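Local coordinates for polyketide synthase (Lyngbya majuscula 19L, PDB 3QIT), which forms a terminal alkene in curacin A biosynthesis as a decarboxylating thioesterase, probably with elimination of sulfate, at residues Leu151-Gln156 / Asp202-Thr207; Ala164-Arg169 / Ile184-Ile189. All blocks are in the same frame, centred on the assembly; numbering follows the deposited sequence. Where two conformers were deposited one is given.

Contact 1 (Leu151-Gln156 / Asp202-Thr207)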
loop_
_atom_site.group_PDB
_atom_site.type_symbol
_atom_site.label_atom_id
_atom_site.label_comp_id
_atom_site.label_asym_id
_atom_site.label_seq_id
_atom_site.Cartn_x
_atom_site.Cartn_y
_atom_site.Cartn_z
ATOM N N LEU B 151 -3.409 -0.094 -12.287
ATOM C CA LEU B 151 -4.019 -0.926 -11.234
ATOM C C LEU B 151 -5.295 -1.642 -11.698
ATOM O O LEU B 151 -5.626 -2.732 -11.191
ATOM C CB LEU B 151 -4.349 -0.076 -10.002
ATOM C CG LEU B 151 -3.263 0.599 -9.156
ATOM C CD1 LEU B 151 -3.927 1.597 -8.231
ATOM C CD2 LEU B 151 -2.448 -0.384 -8.346
ATOM N N SER B 152 -6.002 -1.048 -12.663
ATOM C CA SER B 152 -7.254 -1.636 -13.113
ATOM C C SER B 152 -7.081 -2.351 -14.438
ATOM O O SER B 152 -8.045 -2.878 -14.998
ATOM C CB SER B 152 -8.370 -0.587 -13.189
ATOM O OG SER B 152 -8.009 0.480 -14.028
ATOM N N SER B 153 -5.847 -2.382 -14.935
ATOM C CA SER B 153 -5.560 -3.143 -16.134
ATOM C C SER B 153 -5.384 -4.599 -15.728
ATOM O O SER B 153 -5.196 -4.934 -14.553
ATOM C CB SER B 153 -4.345 -2.592 -16.900
ATOM O OG SER B 153 -3.118 -2.906 -16.255
ATOM N N THR B 154 -5.488 -5.481 -16.692
ATOM C CA THR B 154 -5.342 -6.887 -16.359
ATOM C C THR B 154 -4.304 -7.436 -17.322
ATOM O O THR B 154 -4.649 -8.176 -18.253
ATOM C CB THR B 154 -6.698 -7.614 -16.480
ATOM O OG1 THR B 154 -7.314 -7.238 -17.716
ATOM C CG2 THR B 154 -7.627 -7.237 -15.332
ATOM N N PRO B 155 -3.023 -7.031 -17.144
ATOM C CA PRO B 155 -1.984 -7.474 -18.081
ATOM C C PRO B 155 -1.858 -9.001 -18.094
ATOM O O PRO B 155 -1.984 -9.669 -17.047
ATOM C CB PRO B 155 -0.702 -6.793 -17.558
ATOM C CG PRO B 155 -0.980 -6.520 -16.116
ATOM C CD PRO B 155 -2.461 -6.240 -16.031
ATOM N N GLN B 156 -1.701 -9.549 -19.296
ATOM C CA GLN B 156 -1.564 -10.984 -19.482
ATOM C C GLN B 156 -0.122 -11.316 -19.802
ATOM O O GLN B 156 0.559 -10.575 -20.506
ATOM C CB GLN B 156 -2.463 -11.474 -20.627
ATOM C CG GLN B 156 -3.960 -11.356 -20.354
ATOM C CD GLN B 156 -4.370 -11.863 -18.979
ATOM O OE1 GLN B 156 -4.185 -13.040 -18.650
ATOM N NE2 GLN B 156 -4.937 -10.975 -18.168
ATOM N N ASP B 202 3.053 -12.973 -10.619
ATOM C CA ASP B 202 1.891 -12.099 -10.884
ATOM C C ASP B 202 2.227 -11.063 -11.945
ATOM O O ASP B 202 3.018 -10.168 -11.684
ATOM C CB ASP B 202 1.478 -11.380 -9.589
ATOM C CG ASP B 202 0.102 -10.740 -9.684
ATOM O OD1 ASP B 202 -0.347 -10.426 -10.816
ATOM O OD2 ASP B 202 -0.534 -10.544 -8.619
ATOM N N ALA B 203 1.579 -11.143 -13.112
ATOM C CA ALA B 203 1.893 -10.217 -14.222
ATOM C C ALA B 203 1.811 -8.729 -13.880
ATOM O O ALA B 203 2.440 -7.901 -14.554
ATOM C CB ALA B 203 0.988 -10.519 -15.434
ATOM N N ILE B 204 1.036 -8.377 -12.861
ATOM C CA ILE B 204 0.904 -6.950 -12.508
ATOM C C ILE B 204 2.221 -6.341 -11.992
ATOM O O ILE B 204 2.419 -5.127 -12.083
ATOM C CB ILE B 204 -0.257 -6.725 -11.505
ATOM C CG1 ILE B 204 -0.766 -5.278 -11.579
ATOM C CG2 ILE B 204 0.145 -7.120 -10.089
ATOM C CD1 ILE B 204 -1.739 -5.024 -12.735
ATOM N N ILE B 205 3.140 -7.179 -11.500
ATOM C CA ILE B 205 4.357 -6.715 -10.852
ATOM C C ILE B 205 5.339 -6.079 -11.829
ATOM O O ILE B 205 6.136 -5.222 -11.454
ATOM C CB ILE B 205 5.044 -7.866 -10.082
ATOM C CG1 ILE B 205 4.121 -8.373 -8.979
ATOM C CG2 ILE B 205 6.353 -7.397 -9.464
ATOM C CD1 ILE B 205 4.638 -9.550 -8.267
ATOM N N ARG B 206 5.303 -6.540 -13.069
ATOM C CA ARG B 206 6.194 -5.969 -14.076
ATOM C C ARG B 206 5.743 -4.540 -14.426
ATOM O O ARG B 206 4.890 -4.355 -15.292
ATOM C CB ARG B 206 6.225 -6.848 -15.322
ATOM C CG ARG B 206 7.300 -6.430 -16.295
ATOM C CD ARG B 206 7.652 -7.559 -17.223
ATOM N NE ARG B 206 9.081 -7.534 -17.511
ATOM C CZ ARG B 206 9.779 -8.591 -17.903
ATOM N NH1 ARG B 206 11.082 -8.473 -18.139
ATOM N NH2 ARG B 206 9.174 -9.763 -18.050
ATOM N N THR B 207 6.303 -3.546 -13.736
ATOM C CA THR B 207 5.907 -2.144 -13.927
ATOM C C THR B 207 6.694 -1.168 -13.042
ATOM O O THR B 207 6.867 -1.385 -11.837
ATOM C CB THR B 207 4.383 -1.951 -13.698
ATOM O OG1 THR B 207 3.980 -0.637 -14.110
ATOM C CG2 THR B 207 4.022 -2.182 -12.237
#

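Contact 2 (Ala164-Arg169 / Ile184-Ile189)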
loop_
_atom_site.group_PDB
_atom_site.type_symbol
_atom_site.label_atom_id
_atom_site.label_comp_id
_atom_site.label_asym_id
_atom_site.label_seq_id
_atom_site.Cartn_x
_atom_site.Cartn_y
_atom_site.Cartn_z
ATOM N N ALA B 164 11.242 -24.932 -22.046
ATOM C CA ALA B 164 12.563 -24.660 -22.637
ATOM C C ALA B 164 12.639 -23.230 -23.211
ATOM O O ALA B 164 13.674 -22.583 -23.130
ATOM C CB ALA B 164 12.869 -25.665 -23.740
ATOM N N THR B 165 11.545 -22.769 -23.803
ATOM C CA THR B 165 11.480 -21.408 -24.359
ATOM C C THR B 165 11.525 -20.356 -23.241
ATOM O O THR B 165 12.225 -19.353 -23.360
ATOM C CB THR B 165 10.258 -21.247 -25.276
ATOM O OG1 THR B 165 10.367 -22.176 -26.369
ATOM C CG2 THR B 165 10.166 -19.818 -25.821
ATOM N N ALA B 166 10.838 -20.632 -22.123
ATOM C CA ALA B 166 10.872 -19.734 -20.973
ATOM C C ALA B 166 12.273 -19.716 -20.413
ATOM O O ALA B 166 12.792 -18.648 -20.058
ATOM C CB ALA B 166 9.886 -20.184 -19.883
ATOM N N ALA B 167 12.895 -20.895 -20.317
ATOM C CA ALA B 167 14.275 -20.946 -19.816
ATOM C C ALA B 167 15.223 -20.159 -20.708
ATOM O O ALA B 167 16.114 -19.497 -20.199
ATOM C CB ALA B 167 14.757 -22.392 -19.697
ATOM N N SER B 168 15.039 -20.240 -22.024
ATOM C CA SER B 168 15.879 -19.484 -22.960
ATOM C C SER B 168 15.776 -17.981 -22.696
ATOM O O SER B 168 16.782 -17.251 -22.749
ATOM C CB SER B 168 15.480 -19.795 -24.405
ATOM O OG SER B 168 15.718 -21.157 -24.707
ATOM N N ARG B 169 14.556 -17.518 -22.422
ATOM C CA ARG B 169 14.349 -16.123 -22.085
ATOM C C ARG B 169 15.091 -15.745 -20.800
ATOM O O ARG B 169 15.669 -14.670 -20.721
ATOM C CB ARG B 169 12.857 -15.785 -21.964
ATOM C CG ARG B 169 12.636 -14.295 -21.713
ATOM C CD ARG B 169 11.239 -13.860 -22.065
ATOM N NE ARG B 169 11.057 -13.770 -23.514
ATOM C CZ ARG B 169 9.980 -13.243 -24.087
ATOM N NH1 ARG B 169 9.007 -12.753 -23.332
ATOM N NH2 ARG B 169 9.870 -13.211 -25.409
ATOM N N ILE B 184 15.872 -25.154 -14.396
ATOM C CA ILE B 184 15.387 -25.303 -13.031
ATOM C C ILE B 184 14.513 -24.083 -12.574
ATOM O O ILE B 184 13.425 -24.240 -11.965
ATOM C CB ILE B 184 16.629 -25.574 -12.117
ATOM C CG1 ILE B 184 17.064 -27.043 -12.315
ATOM C CG2 ILE B 184 16.356 -25.245 -10.658
ATOM C CD1 ILE B 184 18.477 -27.357 -11.836
ATOM N N LEU B 185 14.981 -22.889 -12.896
ATOM C CA LEU B 185 14.261 -21.646 -12.544
ATOM C C LEU B 185 12.924 -21.561 -13.289
ATOM O O LEU B 185 11.891 -21.361 -12.678
ATOM C CB LEU B 185 15.124 -20.448 -12.883
ATOM C CG LEU B 185 16.324 -20.271 -11.944
ATOM C CD1 LEU B 185 17.323 -19.298 -12.583
ATOM C CD2 LEU B 185 15.869 -19.775 -10.600
ATOM N N ALA B 186 12.958 -21.810 -14.601
ATOM C CA ALA B 186 11.728 -21.743 -15.423
ATOM C C ALA B 186 10.688 -22.790 -15.012
ATOM O O ALA B 186 9.494 -22.511 -15.001
ATOM C CB ALA B 186 12.070 -21.880 -16.920
ATOM N N GLN B 187 11.152 -24.018 -14.736
ATOM C CA GLN B 187 10.354 -25.105 -14.189
ATOM C C GLN B 187 9.533 -24.665 -12.990
ATOM O O GLN B 187 8.344 -24.967 -12.899
ATOM C CB GLN B 187 11.350 -26.225 -13.783
ATOM C CG GLN B 187 10.843 -27.498 -13.135
ATOM C CD GLN B 187 12.013 -28.504 -12.923
ATOM O OE1 GLN B 187 12.907 -28.273 -12.111
ATOM N NE2 GLN B 187 11.999 -29.601 -13.662
ATOM N N ARG B 188 10.145 -23.883 -12.109
ATOM C CA ARG B 188 9.474 -23.475 -10.891
ATOM C C ARG B 188 8.399 -22.401 -11.127
ATOM O O ARG B 188 7.393 -22.352 -10.420
ATOM C CB ARG B 188 10.496 -23.014 -9.844
ATOM C CG ARG B 188 9.876 -22.768 -8.482
ATOM C CD ARG B 188 10.923 -22.829 -7.388
ATOM N NE ARG B 188 10.321 -22.651 -6.063
ATOM C CZ ARG B 188 10.178 -21.487 -5.420
ATOM N NH1 ARG B 188 10.567 -20.353 -5.984
ATOM N NH2 ARG B 188 9.628 -21.468 -4.199
ATOM N N ILE B 189 8.623 -21.557 -12.129
ATOM C CA ILE B 189 7.767 -20.386 -12.333
ATOM C C ILE B 189 7.032 -20.380 -13.659
ATOM O O ILE B 189 6.732 -19.323 -14.192
ATOM C CB ILE B 189 8.513 -19.055 -12.116
ATOM C CG1 ILE B 189 9.771 -18.932 -13.011
ATOM C CG2 ILE B 189 8.810 -18.872 -10.592
ATOM C CD1 ILE B 189 10.288 -17.460 -13.096
#

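Contact 1 (Leu151-Gln156 / Asp202-Thr207)
On the 151-156 side, the two neighbours of P155 are joined by a side-chain bond: Q156 NE2 donates to T154 O at 2.8 Å. The donor sits above the T154 carbonyl plane. P155, between them, meets I204 with the CG-CD edge of its ring. Its CD lies 3.6 Å from I204 CD1, and its CG is almost as near. The two side chains meet at a slant. I204 reaches P155 because CG1 is anti to the backbone N (chi1 -157°), which carries CD1 out to the ring. The same methyl passes the S153 backbone, 3.9 Å from S153 O. At the other end, A203 CB rests 3.5 Å from P155 O, a van der Waals contact with the carbonyl.

An Asx turn shapes the 202-207 side. I204 N donates to D202 OD1 at 3.2 Å, and OD1 is met from above the carboxylate plane. D202 OD2 bonds Y76 OH, so both carboxylate oxygens have partners. Y150 serves both segments: its O accepts from S153 OG, and its OH bonds I204 O. This is loop-to-loop packing within the segment inserted between strands 120-126 and 234-239, consistent with the lid of an alpha/beta hydrolase.

Contact 2 (Ala164-Arg169 / Ile184-Ile189)
A186 points its single methyl at helix 163-173, so CB is also its tip. That carbon comes 3.6 Å from A167 N and 3.8 Å from A167 CA. It therefore lies against the backbone as well as against side chains. A167 CB is 3.9 Å from A186 CB. A166 CB meets the same methyl at 4.1 Å. Three small residues let the backbones come close, with the CA atoms of A167 and A186 5.1 Å apart. All three alanines are buried. V163 and L170 of helix 163-173 also touch A186.

This is apolar packing between consecutive helices, 163-173 and 179-188. Both lie in the insertion after strand 120-126, where alpha/beta hydrolases commonly carry a lid. W199 of strand 196-199 packs on A166.

In helix 163-173, A164 O takes two donors. S168 N reaches it at 2.9 Å, and S168 OG, in one of two conformers, does so from the opposite face of the carbonyl plane. Helix 179-188 ends close to the contact. R188, which does not touch 164-169, forms salt bridges with D60 and E6 and bonds Q38 OE1 through NH1.

In the fold
From the N terminus the chain first builds most of the central sheet, up to strand 120-126. A long excursion then returns at strand 234-239, and both contacts lie in it. Helix 140-151 runs into 151-156, the first side of contact 1. The chain then enters helix 163-173, turns, and comes back as helix 179-188. Contact 2 closes this short loop of 14 residues. The hairpin of strands 190-193 and 196-199 follows. The chain then reaches 202-207, which closes contact 1 across 45 residues. Contact 2 is thus nested inside contact 1. Their centres are 20 Å apart, and their nearest atoms about 6 Å, without touching. Contact 2 joins two helices; contact 1 joins the loop before helix 163-173 to the loop after strand 196-199.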